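Long-range contacts in ribonuclease S-3 (PDB 1IQQ), which cleaves RNA as a T2-family ribonuclease of the pistil and takes part in gametophytic self-incompatibility in Japanese pear: residues T7-L12 / P69-R74; Q11-N16 / T161-E166; Y1-F6 / S38-P43. All coordinates share one frame; numbering follows the deposited sequence.

Interaction 1. Residues T7-L12 / P69-R74; sequences TQQYQL and PNVFDR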
ATOM      1  N   THR A   7      -0.906   2.398   1.093  1.00  4.42           N
ATOM      2  CA  THR A   7      -0.320   1.089   1.455  1.00  5.36           C
ATOM      3  C   THR A   7       0.071   0.295   0.239  1.00  5.54           C
ATOM      4  O   THR A   7      -0.734   0.204  -0.727  1.00  6.15           O
ATOM      5  CB  THR A   7      -1.354   0.289   2.216  1.00  7.90           C
ATOM      6  OG1 THR A   7      -1.742   1.028   3.395  1.00  8.57           O
ATOM      7  CG2 THR A   7      -0.730  -1.062   2.695  1.00  6.59           C
ATOM      8  N   GLN A   8       1.288  -0.222   0.224  1.00  5.74           N
ATOM      9  CA  GLN A   8       1.795  -1.077  -0.875  1.00  5.27           C
ATOM     10  C   GLN A   8       2.100  -2.443  -0.277  1.00  5.50           C
ATOM     11  O   GLN A   8       2.401  -2.592   0.922  1.00  6.57           O
ATOM     12  CB  GLN A   8       3.048  -0.435  -1.472  1.00  5.40           C
ATOM     13  CG  GLN A   8       2.663   0.863  -2.258  1.00  5.25           C
ATOM     14  CD  GLN A   8       3.895   1.554  -2.763  1.00  5.04           C
ATOM     15  OE1 GLN A   8       4.749   0.922  -3.349  1.00  6.87           O
ATOM     16  NE2 GLN A   8       3.948   2.897  -2.577  1.00  7.09           N
ATOM     17  N   GLN A   9       2.000  -3.461  -1.121  1.00  5.94           N
ATOM     18  CA  GLN A   9       2.138  -4.889  -0.702  1.00  5.13           C
ATOM     19  C   GLN A   9       3.147  -5.588  -1.547  1.00  5.76           C
ATOM     20  O   GLN A   9       3.172  -5.379  -2.775  1.00  6.88           O
ATOM     21  CB  GLN A   9       0.761  -5.594  -0.801  1.00  5.88           C
ATOM     22  CG  GLN A   9       0.218  -5.657  -2.246  1.00  7.00           C
ATOM     23  CD  GLN A   9      -1.178  -6.212  -2.337  1.00 10.49           C
ATOM     24  OE1 GLN A   9      -1.800  -6.145  -3.427  1.00 16.41           O
ATOM     25  NE2 GLN A   9      -1.694  -6.760  -1.262  1.00 10.98           N
ATOM     26  N   TYR A  10       4.014  -6.402  -0.920  1.00  6.12           N
ATOM     27  CA  TYR A  10       5.058  -7.156  -1.629  1.00  4.68           C
ATOM     28  C   TYR A  10       4.406  -8.443  -2.128  1.00  7.04           C
ATOM     29  O   TYR A  10       4.038  -9.295  -1.329  1.00  7.03           O
ATOM     30  CB  TYR A  10       6.165  -7.424  -0.599  1.00  4.63           C
ATOM     31  CG  TYR A  10       7.295  -8.242  -1.164  1.00  6.40           C
ATOM     32  CD1 TYR A  10       7.866  -7.947  -2.375  1.00  5.12           C
ATOM     33  CD2 TYR A  10       7.830  -9.298  -0.448  1.00  7.69           C
ATOM     34  CE1 TYR A  10       8.961  -8.660  -2.894  1.00  8.33           C
ATOM     35  CE2 TYR A  10       8.899 -10.020  -0.920  1.00  6.70           C
ATOM     36  CZ  TYR A  10       9.477  -9.726  -2.151  1.00  7.04           C
ATOM     37  OH  TYR A  10      10.513 -10.495  -2.712  1.00  9.06           O
ATOM     38  N   GLN A  11       4.226  -8.513  -3.453  1.00  6.81           N
ATOM     39  CA  GLN A  11       3.415  -9.596  -4.014  1.00  6.71           C
ATOM     40  C   GLN A  11       3.847 -11.012  -3.612  1.00  7.77           C
ATOM     41  O   GLN A  11       2.982 -11.816  -3.318  1.00  8.58           O
ATOM     42  CB  GLN A  11       3.414  -9.462  -5.550  1.00  8.29           C
ATOM     43  CG  GLN A  11       2.846  -8.143  -6.054  1.00  7.40           C
ATOM     44  CD  GLN A  11       2.808  -8.130  -7.569  1.00 10.63           C
ATOM     45  OE1 GLN A  11       3.121  -9.146  -8.240  1.00  9.87           O
ATOM     46  NE2 GLN A  11       2.408  -7.006  -8.139  1.00  8.75           N
ATOM     47  N   LEU A  12       5.155 -11.252  -3.603  1.00  7.57           N
ATOM     48  CA  LEU A  12       5.664 -12.595  -3.253  1.00  8.97           C
ATOM     49  C   LEU A  12       5.159 -13.007  -1.897  1.00 10.97           C
ATOM     50  O   LEU A  12       4.714 -14.155  -1.691  1.00 12.57           O
ATOM     51  CB  LEU A  12       7.198 -12.600  -3.260  1.00  8.86           C
ATOM     52  CG  LEU A  12       7.848 -13.985  -3.164  1.00 13.08           C
ATOM     53  CD1 LEU A  12       7.826 -14.684  -4.585  1.00 17.71           C
ATOM     54  CD2 LEU A  12       9.288 -13.854  -2.766  1.00 13.83           C
ATOM     55  N   PRO A  69      -2.450  -4.280  -9.428  1.00  6.86           N
ATOM     56  CA  PRO A  69      -3.163  -5.532  -9.791  1.00  8.15           C
ATOM     57  C   PRO A  69      -3.854  -6.204  -8.608  1.00  9.37           C
ATOM     58  O   PRO A  69      -3.470  -6.037  -7.464  1.00  9.62           O
ATOM     59  CB  PRO A  69      -2.018  -6.444 -10.270  1.00  8.83           C
ATOM     60  CG  PRO A  69      -0.801  -5.921  -9.420  1.00 10.31           C
ATOM     61  CD  PRO A  69      -0.982  -4.428  -9.544  1.00  8.78           C
ATOM     62  N   ASN A  70      -4.901  -6.990  -8.887  1.00  9.18           N
ATOM     63  CA  ASN A  70      -5.498  -7.911  -7.911  1.00  8.43           C
ATOM     64  C   ASN A  70      -4.539  -9.100  -8.102  1.00 10.77           C
ATOM     65  O   ASN A  70      -4.576  -9.810  -9.122  1.00 12.61           O
ATOM     66  CB  ASN A  70      -6.918  -8.333  -8.388  1.00 11.60           C
ATOM     67  CG  ASN A  70      -7.516  -9.385  -7.530  1.00 17.92           C
ATOM     68  OD1 ASN A  70      -6.812 -10.090  -6.818  1.00 21.06           O
ATOM     69  ND2 ASN A  70      -8.826  -9.560  -7.642  1.00 19.39           N
ATOM     70  N   VAL A  71      -3.629  -9.278  -7.150  1.00 10.70           N
ATOM     71  CA  VAL A  71      -2.624 -10.309  -7.242  1.00 11.32           C
ATOM     72  C   VAL A  71      -3.160 -11.733  -7.189  1.00 10.51           C
ATOM     73  O   VAL A  71      -2.458 -12.654  -7.633  1.00 14.24           O
ATOM     74  CB  VAL A  71      -1.555 -10.126  -6.115  1.00 13.47           C
ATOM     75  CG1 VAL A  71      -0.877  -8.789  -6.301  1.00 14.18           C
ATOM     76  CG2 VAL A  71      -2.185 -10.216  -4.763  1.00 13.35           C
ATOM     77  N   PHE A  72      -4.354 -11.920  -6.665  1.00 13.36           N
ATOM     78  CA  PHE A  72      -4.930 -13.272  -6.563  1.00 12.89           C
ATOM     79  C   PHE A  72      -5.515 -13.736  -7.899  1.00 16.37           C
ATOM     80  O   PHE A  72      -5.435 -14.955  -8.222  1.00 14.79           O
ATOM     81  CB  PHE A  72      -6.029 -13.291  -5.487  1.00 14.65           C
ATOM     82  CG  PHE A  72      -5.485 -12.991  -4.116  1.00 17.56           C
ATOM     83  CD1 PHE A  72      -4.933 -14.023  -3.355  1.00 19.63           C
ATOM     84  CD2 PHE A  72      -5.456 -11.710  -3.632  1.00 24.48           C
ATOM     85  CE1 PHE A  72      -4.344 -13.782  -2.123  1.00 22.85           C
ATOM     86  CE2 PHE A  72      -4.854 -11.433  -2.369  1.00 21.59           C
ATOM     87  CZ  PHE A  72      -4.300 -12.482  -1.629  1.00 21.42           C
ATOM     88  N   ASP A  73      -6.058 -12.814  -8.693  1.00 13.00           N
ATOM     89  CA  ASP A  73      -6.695 -13.199  -9.979  1.00 11.42           C
ATOM     90  C   ASP A  73      -6.923 -11.917 -10.771  1.00 14.69           C
ATOM     91  O   ASP A  73      -7.880 -11.154 -10.465  1.00 13.33           O
ATOM     92  CB  ASP A  73      -8.010 -13.914  -9.694  1.00 14.77           C
ATOM     93  CG  ASP A  73      -8.697 -14.454 -10.956  1.00 18.64           C
ATOM     94  OD1 ASP A  73      -8.239 -14.170 -12.068  1.00 17.26           O
ATOM     95  OD2 ASP A  73      -9.705 -15.151 -10.772  1.00 23.74           O
ATOM     96  N   ARG A  74      -6.052 -11.701 -11.744  1.00 14.03           N
ATOM     97  CA  ARG A  74      -6.139 -10.499 -12.565  1.00 13.82           C
ATOM     98  C   ARG A  74      -7.451 -10.390 -13.368  1.00 16.67           C
ATOM     99  O   ARG A  74      -7.830  -9.297 -13.808  1.00 16.53           O
ATOM    100  CB  ARG A  74      -4.943 -10.399 -13.496  1.00 16.85           C
ATOM    101  CG  ARG A  74      -4.917 -11.423 -14.636  1.00 19.87           C
ATOM    102  CD  ARG A  74      -3.743 -11.134 -15.563  1.00 24.20           C
ATOM    103  NE  ARG A  74      -3.680  -9.695 -15.803  1.00 36.98           N
ATOM    104  CZ  ARG A  74      -2.590  -9.015 -16.172  1.00 41.45           C
ATOM    105  NH1 ARG A  74      -1.413  -9.635 -16.368  1.00 45.60           N
ATOM    106  NH2 ARG A  74      -2.672  -7.697 -16.311  1.00 37.58           N
TER
HETATM  107  O   HOH W   1      -3.987  -7.358  -5.021  1.00 14.87           O
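Q11 CG rests 3.8 Å from V71 CG1. The contact joins the end of strand 3-10, in the central sheet of the RNase T2 fold, to the loop between helices 58-67 and 77-89. By similarity, Q9, N70 and V71 belong to the site for the 3'-phosphate end of RNA, so these residues probably line that site. The Q11 chain is extended and runs obliquely across V71. The Q11 side chain crosses P69 at about a right angle, with Q11 NE2 3.6 Å from P69 CG. V71 sets CG1 anti to its own carbonyl carbon (chi1 -62°). This turns the methyl toward both glutamines, and Q9 OE1 comes within 4.0 Å of V71 CG1 from the opposite direction. The polar link is a water. This water donates to Q9 OE1 at 3.0 Å. The same water donates to P69 O and accepts from V71 N.

A second shell holds these groups. Q11 OE1 is bonded to D27 N, and Q11 NE2 to T31 OG1, which fixes the amide. V14 of helix 11-14 touches both Q9 and V71. N70 forms an Asx turn that braces the loop, and N70 N is bonded to N77 OD1. F72 N donates to N70 OD1 over 3.1 Å, tilted 26° from the carbonyl plane.

Interaction 2. Residues Q11-N16 / T161-E166; sequences QLAVCN and TTELVE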
ATOM      1  N   GLN A  11       4.226  -8.513  -3.453  1.00  6.81           N
ATOM      2  CA  GLN A  11       3.415  -9.596  -4.014  1.00  6.71           C
ATOM      3  C   GLN A  11       3.847 -11.012  -3.612  1.00  7.77           C
ATOM      4  O   GLN A  11       2.982 -11.816  -3.318  1.00  8.58           O
ATOM      5  CB  GLN A  11       3.414  -9.462  -5.550  1.00  8.29           C
ATOM      6  CG  GLN A  11       2.846  -8.143  -6.054  1.00  7.40           C
ATOM      7  CD  GLN A  11       2.808  -8.130  -7.569  1.00 10.63           C
ATOM      8  OE1 GLN A  11       3.121  -9.146  -8.240  1.00  9.87           O
ATOM      9  NE2 GLN A  11       2.408  -7.006  -8.139  1.00  8.75           N
ATOM     10  N   LEU A  12       5.155 -11.252  -3.603  1.00  7.57           N
ATOM     11  CA  LEU A  12       5.664 -12.595  -3.253  1.00  8.97           C
ATOM     12  C   LEU A  12       5.159 -13.007  -1.897  1.00 10.97           C
ATOM     13  O   LEU A  12       4.714 -14.155  -1.691  1.00 12.57           O
ATOM     14  CB  LEU A  12       7.198 -12.600  -3.260  1.00  8.86           C
ATOM     15  CG  LEU A  12       7.848 -13.985  -3.164  1.00 13.08           C
ATOM     16  CD1 LEU A  12       7.826 -14.684  -4.585  1.00 17.71           C
ATOM     17  CD2 LEU A  12       9.288 -13.854  -2.766  1.00 13.83           C
ATOM     18  N   ALA A  13       5.152 -12.087  -0.940  1.00  7.11           N
ATOM     19  CA  ALA A  13       4.680 -12.420   0.383  1.00  7.45           C
ATOM     20  C   ALA A  13       3.168 -12.493   0.511  1.00 10.09           C
ATOM     21  O   ALA A  13       2.604 -13.333   1.251  1.00 11.15           O
ATOM     22  CB  ALA A  13       5.258 -11.386   1.402  1.00  7.24           C
ATOM     23  N   VAL A  14       2.454 -11.613  -0.177  1.00  8.66           N
ATOM     24  CA  VAL A  14       0.994 -11.651  -0.163  1.00  9.33           C
ATOM     25  C   VAL A  14       0.527 -13.034  -0.633  1.00  9.00           C
ATOM     26  O   VAL A  14      -0.403 -13.593  -0.057  1.00 11.94           O
ATOM     27  CB  VAL A  14       0.400 -10.592  -1.160  1.00 12.36           C
ATOM     28  CG1 VAL A  14      -1.122 -10.681  -1.249  1.00 14.07           C
ATOM     29  CG2 VAL A  14       0.801  -9.184  -0.673  1.00 12.85           C
ATOM     30  N   CYS A  15       1.209 -13.546  -1.662  1.00 11.09           N
ATOM     31  CA  CYS A  15       0.788 -14.869  -2.254  1.00 10.52           C
ATOM     32  C   CYS A  15       1.204 -16.036  -1.424  1.00 14.42           C
ATOM     33  O   CYS A  15       0.909 -17.192  -1.784  1.00 15.63           O
ATOM     34  CB  CYS A  15       1.372 -14.960  -3.649  1.00  8.97           C
ATOM     35  SG  CYS A  15       0.489 -13.781  -4.717  1.00 13.95           S
ATOM     36  N   ASN A  16       1.885 -15.752  -0.314  1.00 11.11           N
ATOM     37  CA  ASN A  16       2.306 -16.763   0.673  1.00 15.76           C
ATOM     38  C   ASN A  16       1.512 -16.520   1.959  1.00 15.89           C
ATOM     39  O   ASN A  16       1.775 -17.153   2.974  1.00 21.35           O
ATOM     40  CB  ASN A  16       3.827 -16.559   0.916  1.00 15.76           C
ATOM     41  CG  ASN A  16       4.503 -17.717   1.632  1.00 22.98           C
ATOM     42  OD1 ASN A  16       4.238 -18.874   1.355  1.00 21.12           O
ATOM     43  ND2 ASN A  16       5.430 -17.397   2.546  1.00 19.13           N
ATOM     44  N   THR A 161       9.828 -18.502   9.839  1.00 19.43           N
ATOM     45  CA  THR A 161      10.252 -17.336   9.026  1.00 19.96           C
ATOM     46  C   THR A 161       9.239 -16.172   9.127  1.00 16.15           C
ATOM     47  O   THR A 161       8.045 -16.379   8.899  1.00 22.58           O
ATOM     48  CB  THR A 161      10.452 -17.779   7.515  1.00 27.08           C
ATOM     49  OG1 THR A 161      10.600 -16.646   6.637  1.00 34.38           O
ATOM     50  CG2 THR A 161       9.298 -18.562   7.049  1.00 30.86           C
ATOM     51  N   THR A 162       9.717 -14.967   9.523  1.00 13.57           N
ATOM     52  CA  THR A 162       8.847 -13.764   9.539  1.00  9.68           C
ATOM     53  C   THR A 162       9.224 -12.997   8.262  1.00 10.77           C
ATOM     54  O   THR A 162      10.402 -12.796   7.990  1.00 12.45           O
ATOM     55  CB  THR A 162       9.148 -12.822  10.657  1.00  9.13           C
ATOM     56  OG1 THR A 162       8.828 -13.472  11.902  1.00 16.44           O
ATOM     57  CG2 THR A 162       8.354 -11.544  10.516  1.00 10.87           C
ATOM     58  N   GLU A 163       8.223 -12.684   7.429  1.00  8.46           N
ATOM     59  CA  GLU A 163       8.524 -11.871   6.232  1.00  9.05           C
ATOM     60  C   GLU A 163       7.761 -10.557   6.177  1.00  3.83           C
ATOM     61  O   GLU A 163       6.653 -10.404   6.716  1.00  7.16           O
ATOM     62  CB  GLU A 163       8.214 -12.619   4.993  1.00 16.67           C
ATOM     63  CG  GLU A 163       6.967 -13.226   5.002  1.00 18.73           C
ATOM     64  CD  GLU A 163       7.033 -14.386   3.987  1.00 26.03           C
ATOM     65  OE1 GLU A 163       8.070 -15.047   3.911  1.00 32.55           O
ATOM     66  OE2 GLU A 163       6.060 -14.592   3.302  1.00 16.94           O
ATOM     67  N   LEU A 164       8.417  -9.587   5.543  1.00  6.16           N
ATOM     68  CA  LEU A 164       7.800  -8.242   5.299  1.00  5.25           C
ATOM     69  C   LEU A 164       6.671  -8.420   4.241  1.00  6.74           C
ATOM     70  O   LEU A 164       6.855  -9.079   3.209  1.00  7.69           O
ATOM     71  CB  LEU A 164       8.910  -7.336   4.727  1.00  7.35           C
ATOM     72  CG  LEU A 164       8.488  -5.929   4.343  1.00  5.24           C
ATOM     73  CD1 LEU A 164       8.053  -5.162   5.682  1.00  7.68           C
ATOM     74  CD2 LEU A 164       9.683  -5.211   3.693  1.00  5.78           C
ATOM     75  N   VAL A 165       5.533  -7.781   4.487  1.00  4.96           N
ATOM     76  CA  VAL A 165       4.390  -7.926   3.568  1.00  5.84           C
ATOM     77  C   VAL A 165       3.861  -6.556   3.095  1.00  6.43           C
ATOM     78  O   VAL A 165       3.582  -6.421   1.889  1.00  7.41           O
ATOM     79  CB  VAL A 165       3.241  -8.648   4.236  1.00  7.82           C
ATOM     80  CG1 VAL A 165       2.147  -8.995   3.166  1.00 11.01           C
ATOM     81  CG2 VAL A 165       3.755  -9.971   4.881  1.00 13.04           C
ATOM     82  N   GLU A 166       3.695  -5.566   3.961  1.00  6.23           N
ATOM     83  CA  GLU A 166       3.148  -4.275   3.504  1.00  6.72           C
ATOM     84  C   GLU A 166       3.902  -3.119   4.112  1.00  5.47           C
ATOM     85  O   GLU A 166       4.433  -3.230   5.254  1.00  6.12           O
ATOM     86  CB  GLU A 166       1.629  -4.052   3.873  1.00  6.32           C
ATOM     87  CG  GLU A 166       0.696  -5.079   3.309  1.00  6.65           C
ATOM     88  CD  GLU A 166      -0.746  -4.792   3.659  1.00 11.69           C
ATOM     89  OE1 GLU A 166      -1.077  -4.102   4.598  1.00 12.40           O
ATOM     90  OE2 GLU A 166      -1.621  -5.337   2.940  1.00 21.63           O
TER
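The short helix 11-14 comes closest to residues 161-166 of strand 161-171 where A13 CA lies 5.5 Å from V165 CA. This strand belongs to the central sheet of the RNase T2 fold. It carries a classic beta bulge here, with V165 and E166 both opposite K154. A13 points its methyl at the strand, and A13 CB sits 3.3 Å from L164 O, a tight fit. A13 CB also meets V165 CG2 at 4.0 Å. V165 uses its other branch on the next residue of the helix: V165 CG1 is 4.1 Å from V14 CG2, and the two valines cross at about a right angle.

Beyond the helix, N16 and E163 close the contact with one nearly straight hydrogen bond. E163 holds CG between its backbone N and carbonyl carbon (chi1 48°), and the extended chain beyond carries the carboxylate to N16. Q156 NE2 on the adjoining strand bonds both E163 OE2 and A13 O. A leucine in place of E163 would probably leave N16 ND2 without this acceptor, and Q156 NE2 with A13 O alone of the two acceptors named. K158 NZ is bonded to N16 O, and C15 is tied to C22 by a disulfide. N16 ND2 reaches E163 OE2 at 3.0 Å on the syn side, 30° out of the carboxylate plane, while the oxygen lies in the N16 amide plane.

Interaction 3. Residues Y1-F6 / S38-P43; sequences YDYFQF and SNMVGP
The Y3 ring lies against S38, with S38 CB over one face. This is a CH-pi contact: S38 CB is 3.8 Å from the Y3 ring centroid and 22° off its normal. With chi1 at 76°, Y3 CG sits between the N and C directions of its own backbone, which swings the ring over toward S38. N39 O meets the ring at its edge, near the plane, 3.6 Å from Y3 CE2. M40 crosses the tyrosine at about a right angle. The M40 chain bends at chi2 and chi3 and brings M40 SD 4.2 Å from the Y3 centroid, an oblique Met-aromatic contact. Water links Y3 OH to N39 O.

The extended Q5 chain delivers its amide to the S38 hydroxyl. Q5 NE2 donates to S38 OG at 2.9 Å, and the oxygen lies in the amide plane. S38 OG is bonded to W36 O as well, so both groups fix its rotation.

Y3 and S38 form an antiparallel hydrogen-bonded pair between strands 3-10 and 30-38, in the sheet of the RNase T2 fold. They belong to a classic beta bulge, with D2 and Y3 both facing S38. S38 N donates to Y3 O at 2.7 Å. D2 N and Y3 N both donate to S38 O, from opposite faces of its plane, with D2 N at 2.8 Å.

D2 then anchors the loop past the strand end. D2 OD2 accepts from M40 N at 2.7 Å through the anti lone pair. A water also donates to D2 OD2 and accepts from V41 N. The N39 and D2 side chains cross at about a right angle, with amide and carboxylate planes 50° apart. N39 turns back on its own loop, and N39 ND2 donates to P43 O at 3.0 Å.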
ATOM      1  N   TYR A   1     -12.484  12.935   6.579  1.00 16.90           N
ATOM      2  CA  TYR A   1     -11.227  12.163   6.887  1.00 15.69           C
ATOM      3  C   TYR A   1     -10.164  13.133   7.403  1.00 15.12           C
ATOM      4  O   TYR A   1     -10.292  14.344   7.196  1.00 14.89           O
ATOM      5  CB  TYR A   1     -10.758  11.420   5.621  1.00 12.10           C
ATOM      6  CG  TYR A   1     -10.122  12.268   4.568  1.00 11.52           C
ATOM      7  CD1 TYR A   1      -8.720  12.347   4.476  1.00 13.67           C
ATOM      8  CD2 TYR A   1     -10.895  13.013   3.680  1.00 11.84           C
ATOM      9  CE1 TYR A   1      -8.135  13.164   3.539  1.00 14.08           C
ATOM     10  CE2 TYR A   1     -10.331  13.805   2.763  1.00 13.33           C
ATOM     11  CZ  TYR A   1      -8.934  13.902   2.689  1.00 14.59           C
ATOM     12  OH  TYR A   1      -8.390  14.743   1.762  1.00 16.47           O
ATOM     13  N   ASP A   2      -9.119  12.595   8.039  1.00 13.74           N
ATOM     14  CA  ASP A   2      -8.033  13.443   8.578  1.00 14.01           C
ATOM     15  C   ASP A   2      -6.744  13.340   7.783  1.00 12.78           C
ATOM     16  O   ASP A   2      -6.021  14.323   7.664  1.00 14.90           O
ATOM     17  CB  ASP A   2      -7.644  13.036  10.009  1.00 13.57           C
ATOM     18  CG  ASP A   2      -8.785  13.194  11.002  1.00 14.08           C
ATOM     19  OD1 ASP A   2      -9.577  14.157  10.812  1.00 19.78           O
ATOM     20  OD2 ASP A   2      -8.827  12.376  11.938  1.00 14.91           O
ATOM     21  N   TYR A   3      -6.426  12.161   7.250  1.00 11.42           N
ATOM     22  CA  TYR A   3      -5.097  11.987   6.591  1.00  8.23           C
ATOM     23  C   TYR A   3      -5.202  10.804   5.671  1.00  7.64           C
ATOM     24  O   TYR A   3      -6.273  10.165   5.607  1.00  8.82           O
ATOM     25  CB  TYR A   3      -4.022  11.759   7.663  1.00  9.78           C
ATOM     26  CG  TYR A   3      -3.987  10.368   8.316  1.00  7.62           C
ATOM     27  CD1 TYR A   3      -3.044   9.421   7.918  1.00  9.38           C
ATOM     28  CD2 TYR A   3      -4.881  10.014   9.346  1.00  9.21           C
ATOM     29  CE1 TYR A   3      -2.978   8.162   8.462  1.00  9.93           C
ATOM     30  CE2 TYR A   3      -4.784   8.745   9.944  1.00 10.49           C
ATOM     31  CZ  TYR A   3      -3.835   7.803   9.478  1.00 10.02           C
ATOM     32  OH  TYR A   3      -3.848   6.519  10.000  1.00 13.20           O
ATOM     33  N   PHE A   4      -4.155  10.535   4.889  1.00  6.37           N
ATOM     34  CA  PHE A   4      -4.165   9.367   4.016  1.00  6.68           C
ATOM     35  C   PHE A   4      -3.157   8.314   4.392  1.00  7.93           C
ATOM     36  O   PHE A   4      -2.012   8.615   4.832  1.00  7.38           O
ATOM     37  CB  PHE A   4      -3.748   9.788   2.592  1.00  8.99           C
ATOM     38  CG  PHE A   4      -4.784  10.539   1.852  1.00  9.54           C
ATOM     39  CD1 PHE A   4      -4.667  11.894   1.684  1.00  9.56           C
ATOM     40  CD2 PHE A   4      -5.844   9.856   1.278  1.00 10.04           C
ATOM     41  CE1 PHE A   4      -5.644  12.611   0.890  1.00 13.02           C
ATOM     42  CE2 PHE A   4      -6.791  10.541   0.493  1.00 14.78           C
ATOM     43  CZ  PHE A   4      -6.693  11.883   0.303  1.00 12.79           C
ATOM     44  N   GLN A   5      -3.539   7.065   4.189  1.00  6.88           N
ATOM     45  CA  GLN A   5      -2.635   5.927   4.265  1.00  6.13           C
ATOM     46  C   GLN A   5      -2.475   5.410   2.854  1.00  5.57           C
ATOM     47  O   GLN A   5      -3.461   4.994   2.220  1.00  7.56           O
ATOM     48  CB  GLN A   5      -3.215   4.790   5.068  1.00  6.87           C
ATOM     49  CG  GLN A   5      -3.258   5.149   6.597  1.00  7.96           C
ATOM     50  CD  GLN A   5      -3.803   3.994   7.393  1.00 12.32           C
ATOM     51  OE1 GLN A   5      -3.068   3.038   7.742  1.00 14.47           O
ATOM     52  NE2 GLN A   5      -5.092   4.028   7.647  1.00 11.00           N
ATOM     53  N   PHE A   6      -1.254   5.368   2.331  1.00  4.81           N
ATOM     54  CA  PHE A   6      -0.987   4.783   1.000  1.00  5.40           C
ATOM     55  C   PHE A   6      -0.225   3.534   1.260  1.00  5.79           C
ATOM     56  O   PHE A   6       0.961   3.554   1.609  1.00  6.41           O
ATOM     57  CB  PHE A   6      -0.177   5.796   0.174  1.00  4.97           C
ATOM     58  CG  PHE A   6       0.145   5.356  -1.243  1.00  3.83           C
ATOM     59  CD1 PHE A   6       1.358   5.661  -1.789  1.00  5.47           C
ATOM     60  CD2 PHE A   6      -0.787   4.698  -2.024  1.00  6.41           C
ATOM     61  CE1 PHE A   6       1.633   5.335  -3.155  1.00  6.03           C
ATOM     62  CE2 PHE A   6      -0.538   4.368  -3.373  1.00  6.49           C
ATOM     63  CZ  PHE A   6       0.673   4.690  -3.946  1.00  5.65           C
ATOM     64  N   SER A  38      -8.276   8.368   6.018  1.00  8.84           N
ATOM     65  CA  SER A  38      -8.227   7.763   7.357  1.00  9.43           C
ATOM     66  C   SER A  38      -8.429   8.752   8.462  1.00 11.05           C
ATOM     67  O   SER A  38      -8.280   9.945   8.239  1.00 10.18           O
ATOM     68  CB  SER A  38      -6.843   7.126   7.563  1.00 11.82           C
ATOM     69  OG  SER A  38      -6.640   6.193   6.515  1.00 12.25           O
ATOM     70  N   ASN A  39      -8.794   8.273   9.648  1.00 13.38           N
ATOM     71  CA  ASN A  39      -9.005   9.162  10.800  1.00 12.57           C
ATOM     72  C   ASN A  39      -7.974   8.908  11.861  1.00 10.46           C
ATOM     73  O   ASN A  39      -7.535   7.766  12.101  1.00 11.53           O
ATOM     74  CB  ASN A  39     -10.394   8.930  11.420  1.00 13.46           C
ATOM     75  CG  ASN A  39     -11.513   9.517  10.572  1.00 15.13           C
ATOM     76  OD1 ASN A  39     -11.340  10.507   9.844  1.00 16.60           O
ATOM     77  ND2 ASN A  39     -12.698   8.926  10.686  1.00 20.00           N
ATOM     78  N   MET A  40      -7.526  10.026  12.465  1.00 13.45           N
ATOM     79  CA  MET A  40      -6.518   9.912  13.503  1.00 13.86           C
ATOM     80  C   MET A  40      -7.108   9.235  14.751  1.00 14.35           C
ATOM     81  O   MET A  40      -6.411   8.480  15.423  1.00 18.56           O
ATOM     82  CB  MET A  40      -5.982  11.309  13.886  1.00 14.04           C
ATOM     83  CG  MET A  40      -5.238  12.053  12.769  1.00 14.58           C
ATOM     84  SD  MET A  40      -3.679  11.233  12.547  1.00 19.88           S
ATOM     85  CE  MET A  40      -2.831  11.716  13.966  1.00 20.90           C
ATOM     86  N   VAL A  41      -8.377   9.486  15.052  1.00 14.89           N
ATOM     87  CA  VAL A  41      -8.999   8.878  16.240  1.00 20.11           C
ATOM     88  C   VAL A  41     -10.206   8.048  15.799  1.00 19.56           C
ATOM     89  O   VAL A  41     -11.031   8.525  15.063  1.00 22.28           O
ATOM     90  CB  VAL A  41      -9.408   9.973  17.264  1.00 23.46           C
ATOM     91  CG1 VAL A  41     -10.076   9.323  18.511  1.00 22.40           C
ATOM     92  CG2 VAL A  41      -8.125  10.757  17.706  1.00 21.44           C
ATOM     93  N   GLY A  42     -10.215   6.781  16.190  1.00 21.27           N
ATOM     94  CA  GLY A  42     -11.326   5.893  15.863  1.00 24.46           C
ATOM     95  C   GLY A  42     -11.259   5.336  14.468  1.00 23.33           C
ATOM     96  O   GLY A  42     -10.272   5.570  13.762  1.00 23.90           O
ATOM     97  N   PRO A  43     -12.313   4.629  14.020  1.00 21.88           N
ATOM     98  CA  PRO A  43     -12.350   4.029  12.682  1.00 19.04           C
ATOM     99  C   PRO A  43     -12.284   4.992  11.548  1.00 18.18           C
ATOM    100  O   PRO A  43     -12.800   6.078  11.638  1.00 16.01           O
ATOM    101  CB  PRO A  43     -13.713   3.286  12.620  1.00 23.50           C
ATOM    102  CG  PRO A  43     -14.318   3.429  13.940  1.00 19.34           C
ATOM    103  CD  PRO A  43     -13.622   4.543  14.693  1.00 21.38           C
TER
HETATM  104  O   HOH W   2     -10.065  11.573  14.103  1.00 21.74           O
HETATM  105  O   HOH W   3      -6.141   5.561  10.933  1.00 24.65           O

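All three contacts hang on the first 16 residues, which run as strand 3-10 and then helix 11-14. Interactions 1 and 2 share Q11 and L12, and their centres are 10 Å apart. They touch directly: Y10 N lies 2.8 Å from V165 O, a probable hydrogen bond between neighbouring strands, and Q9 NE2 packs 3.5 Å from V14 CG2. Interaction 3 lies on the other side of the chain's centre, 23 Å from interaction 1 and 25 Å from interaction 2, centre to centre. Between nearest side-chain atoms, Q9 is about 3 Å from the proton donor H33, and S38 is about 7 Å from the proton acceptor H88.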